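Local coordinates for protein ABC-type amino acid transport system, periplasmic component (Caldanaerobacter subterraneus subsp. tengcongensis MB4, PDB 4YMX) that binds arginine in the cleft between two lobes, as the substrate-binding component of an amino acid ABC transporter, at residues V100-I104 with A223-A227; F119-Y123 with V237-I241. All blocks are in the same frame, centred on the assembly; numbering follows the deposited sequence.

Contact 1 (V100-I104 with A223-A227); sequences VDMVI and AVAVA
Val224 is the first residue of 223-227 to meet the side chains of 100-104, since Ala223, one step earlier, directs its methyl away from them. With CG1 anti to the backbone N (chi1 176°), the Val224 isopropyl group presents both methyls to Ile104: CG2 lies 3.9 Å from Ile104 CD1 and CG1 4.0 Å from Ile104 CG1; Val224 CG1 also comes near Met102 CB. The two branched side chains cross obliquely on the sheet face that helix 65-77 covers through Ile73, while Val237 of helix 231-247 reaches Val224 as well. Shortening this residue to an alanine removes both methyls and would probably open a gap beside Ile104, leaving its CD1 without the Val224 CG2 neighbour. Ala225 carries the register. Its O accepts from Val103 N at 2.8 Å (N-H...O 163°), the donor tilted 19° from the carbonyl plane, and its N returns a bond to Val103 O at 3.0 Å, in the carbonyl plane. These reciprocal bonds make Val103 and Ala225 an antiparallel hydrogen-bonded pair, with their CB atoms 4.2 Å apart on the other face. At Val226 the contact returns to the first face, where CG1, in the conformer described, lies near Met102 CB. Next in sequence, a water donates to Asp101 O at 2.7 Å and accepts from Ala227 N. Asp101 OD2 itself turns to Val40 N in strand 38-43. The chemistry thus divides cleanly: two direct backbone bonds fix the strands of this lobe's central sheet, aliphatic carbons fill the helix-covered face, and one water links Asp101 O to Ala227 N.

Contact 2 (F119-Y123 with V237-I241); sequences FSDLY and VNEVI
A helix packed on the edge strand of a mixed sheet is the contact here, within one lobe of the periplasmic-binding-protein fold: Ser120, Asp121 and Tyr123 of strand 117-124 meet Val237, Asn238 and Ile241 of helix 231-247. The short segments run almost parallel, their axes 14° apart and 7.8 Å from each other at closest approach. Val237 and Asn238, with Ile241 about one turn on, supply the contact surface. Asn238 makes the polar half. Its OD1 accepts the backbone N of Asp121 at 2.8 Å, nearly straight at the hydrogen (167°), with the donor tilted from the amide plane. The Asp121 carboxylate stacks over the Asn238 amide with planes 21° apart; Asp121 OD2 and Asn238 OD1, both acceptors, come within 3.4 Å of each other without a hydrogen bond. Waters complete the join: one accepts from Asn238 ND2 and donates to Phe119 O, another donates to both Asp121 OD2 and Asn238 O. The apolar half lies deeper. Val237 CG1 touches Ser120 CB at 3.8 Å, and Ile241 CG2, placed anti to the backbone N, reaches Tyr123 CB. Leu122 O accepts from Lys245 NZ, in the next turn of the same helix. Ser120 OG, set between its own N and carbonyl carbon, accepts from Val224 N of the neighbouring strand and donates to Asp121 O at 2.8 Å, while Ile241 CD1 rests 3.6 Å from this Ser120 OG.

The centres of contacts 1 and 2 lie 10 Å apart in the same lobe, and both reach one five-stranded mixed sheet. Strand 222-227 is the common element: it pairs with 102-103 on one side and with edge strand 117-124 on the other, where Ser120 N lies 2.8 Å from Val224 O, a probable hydrogen bond. Along the chain the segments alternate, 100-104, 119-123, 223-227, then 237-241, and helix 231-247 follows strand 222-227. Between 119-123 and 223-227 the chain builds a second mixed sheet (strands 128-133 to 207-210), then returns, as in the two-lobed binding-protein fold. Side chains of Val103 and Tyr123 each lie about 8 Å from the bound arginine, so both contacts lie near it, in a lobe that supplies part of its site.

Contact 1 (V100-I104 with A223-A227)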
# COMPACT_ATOMS: atom_id res chain seq x y z
N VAL A 100 -1.50 -2.65 17.65
CA VAL A 100 -0.75 -1.50 17.13
C VAL A 100 -1.58 -0.26 17.43
O VAL A 100 -2.80 -0.36 17.65
CB VAL A 100 -0.45 -1.58 15.60
CG1 VAL A 100 0.34 -2.83 15.26
CG2 VAL A 100 -1.74 -1.53 14.80
N ASP A 101 -0.94 0.91 17.44
CA ASP A 101 -1.63 2.17 17.69
C ASP A 101 -2.09 2.87 16.41
O ASP A 101 -3.06 3.63 16.42
CB ASP A 101 -0.71 3.13 18.45
CG ASP A 101 -0.22 2.56 19.76
OD1 ASP A 101 -1.06 2.02 20.52
OD2 ASP A 101 0.99 2.64 20.03
N MET A 102 -1.38 2.63 15.32
CA MET A 102 -1.73 3.21 14.04
C MET A 102 -1.24 2.30 12.93
O MET A 102 -0.33 1.49 13.14
CB MET A 102 -1.16 4.63 13.87
CG MET A 102 0.36 4.68 13.79
SD MET A 102 0.93 6.38 13.60
CE MET A 102 2.70 6.16 13.72
N VAL A 103 -1.86 2.44 11.77
CA VAL A 103 -1.43 1.72 10.59
C VAL A 103 -1.11 2.72 9.49
O VAL A 103 -1.92 3.61 9.19
CB VAL A 103 -2.52 0.74 10.09
CG1 VAL A 103 -2.21 0.25 8.67
CG2 VAL A 103 -2.67 -0.43 11.06
N ILE A 104 0.08 2.60 8.92
CA ILE A 104 0.43 3.36 7.73
C ILE A 104 0.95 2.32 6.74
O ILE A 104 1.98 1.70 6.98
CB ILE A 104 1.49 4.44 8.01
CG1 ILE A 104 1.21 5.15 9.33
CG2 ILE A 104 1.50 5.44 6.87
CD1 ILE A 104 2.08 6.39 9.57
N ALA A 223 -4.23 6.94 3.50
CA ALA A 223 -4.42 7.68 4.74
C ALA A 223 -3.93 6.85 5.91
O ALA A 223 -3.77 5.64 5.77
CB ALA A 223 -5.89 8.06 4.92
N VAL A 224 -3.70 7.49 7.05
CA VAL A 224 -3.29 6.79 8.26
C VAL A 224 -4.54 6.29 8.98
O VAL A 224 -5.53 7.01 9.09
CB VAL A 224 -2.50 7.71 9.20
CG1 VAL A 224 -2.17 7.01 10.51
CG2 VAL A 224 -1.22 8.18 8.53
N ALA A 225 -4.50 5.05 9.45
CA ALA A 225 -5.60 4.50 10.25
C ALA A 225 -5.26 4.43 11.72
O ALA A 225 -4.12 4.10 12.12
CB ALA A 225 -6.01 3.12 9.75
N VAL A 226 -6.23 4.81 12.55
CA VAL A 226 -6.14 4.62 14.00
C VAL A 226 -7.39 3.91 14.48
O VAL A 226 -8.38 3.81 13.75
CB VAL A 226 -5.96 5.95 14.79
CG1 VAL A 226 -4.69 6.68 14.35
CG2 VAL A 226 -7.19 6.85 14.65
N ALA A 227 -7.35 3.41 15.71
CA ALA A 227 -8.51 2.71 16.26
C ALA A 227 -9.71 3.64 16.34
O ALA A 227 -9.58 4.85 16.54
CB ALA A 227 -8.19 2.15 17.63
O HOH W 1 -5.32 3.52 17.80

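Contact 2 (F119-Y123 with V237-I241)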
# COMPACT_ATOMS: atom_id res chain seq x y z
N PHE A 119 -9.80 7.18 9.92
CA PHE A 119 -8.73 7.56 9.00
C PHE A 119 -8.38 9.03 9.06
O PHE A 119 -9.25 9.90 9.23
CB PHE A 119 -9.08 7.20 7.56
CG PHE A 119 -9.02 5.73 7.27
CD1 PHE A 119 -7.83 5.13 6.89
CD2 PHE A 119 -10.16 4.95 7.38
CE1 PHE A 119 -7.77 3.76 6.63
CE2 PHE A 119 -10.11 3.59 7.12
CZ PHE A 119 -8.91 2.99 6.74
N SER A 120 -7.10 9.31 8.89
CA SER A 120 -6.61 10.67 8.72
C SER A 120 -7.03 11.23 7.38
O SER A 120 -7.60 10.54 6.53
CB SER A 120 -5.09 10.67 8.81
OG SER A 120 -4.53 10.12 7.61
N ASP A 121 -6.71 12.51 7.18
CA ASP A 121 -6.77 13.11 5.86
C ASP A 121 -5.87 12.31 4.92
O ASP A 121 -4.90 11.68 5.36
CB ASP A 121 -6.29 14.56 5.93
CG ASP A 121 -7.21 15.44 6.76
OD1 ASP A 121 -8.44 15.30 6.63
OD2 ASP A 121 -6.69 16.28 7.52
N LEU A 122 -6.19 12.34 3.63
CA LEU A 122 -5.33 11.69 2.64
C LEU A 122 -3.95 12.34 2.63
O LEU A 122 -3.82 13.57 2.78
CB LEU A 122 -5.94 11.79 1.24
CG LEU A 122 -7.22 11.01 0.97
CD1 LEU A 122 -7.79 11.43 -0.36
CD2 LEU A 122 -6.95 9.53 0.97
N TYR A 123 -2.91 11.53 2.45
CA TYR A 123 -1.55 12.07 2.35
C TYR A 123 -0.88 11.73 1.01
O TYR A 123 0.24 12.19 0.74
CB TYR A 123 -0.67 11.62 3.52
CG TYR A 123 -0.43 10.13 3.58
CD1 TYR A 123 0.52 9.53 2.76
CD2 TYR A 123 -1.15 9.32 4.44
CE1 TYR A 123 0.73 8.17 2.79
CE2 TYR A 123 -0.93 7.95 4.49
CZ TYR A 123 0.01 7.38 3.66
OH TYR A 123 0.22 6.03 3.68
N VAL A 237 -2.03 13.06 14.22
CA VAL A 237 -1.67 12.59 12.89
C VAL A 237 -2.08 13.61 11.83
O VAL A 237 -1.28 13.94 10.94
CB VAL A 237 -2.28 11.20 12.58
CG1 VAL A 237 -2.09 10.83 11.10
CG2 VAL A 237 -1.65 10.14 13.46
N ASN A 238 -3.27 14.12 11.91
CA ASN A 238 -3.73 15.10 10.96
C ASN A 238 -2.94 16.38 11.03
O ASN A 238 -2.67 16.93 10.03
CB ASN A 238 -5.22 15.39 11.13
CG ASN A 238 -6.09 14.38 10.47
OD1 ASN A 238 -5.71 13.76 9.52
ND2 ASN A 238 -7.27 14.26 10.96
N GLU A 239 -2.58 16.80 12.23
CA GLU A 239 -1.72 17.97 12.39
C GLU A 239 -0.34 17.76 11.75
O GLU A 239 0.19 18.66 11.10
CB GLU A 239 -1.56 18.33 13.87
CG GLU A 239 -2.81 18.88 14.55
CD GLU A 239 -2.63 19.10 16.04
OE1 GLU A 239 -1.50 19.39 16.47
OE2 GLU A 239 -3.63 18.96 16.79
N VAL A 240 0.23 16.58 11.94
CA VAL A 240 1.56 16.29 11.39
C VAL A 240 1.53 16.25 9.87
O VAL A 240 2.41 16.80 9.22
CB VAL A 240 2.13 14.97 11.97
CG1 VAL A 240 3.35 14.52 11.18
CG2 VAL A 240 2.45 15.15 13.45
N ILE A 241 0.51 15.61 9.30
CA ILE A 241 0.36 15.58 7.85
C ILE A 241 0.23 17.00 7.31
O ILE A 241 0.89 17.37 6.34
CB ILE A 241 -0.83 14.73 7.40
CG1 ILE A 241 -0.58 13.27 7.75
CG2 ILE A 241 -1.07 14.89 5.89
CD1 ILE A 241 -1.79 12.38 7.57
O HOH W 2 -9.46 12.59 9.76
O HOH W 3 -3.94 16.44 7.53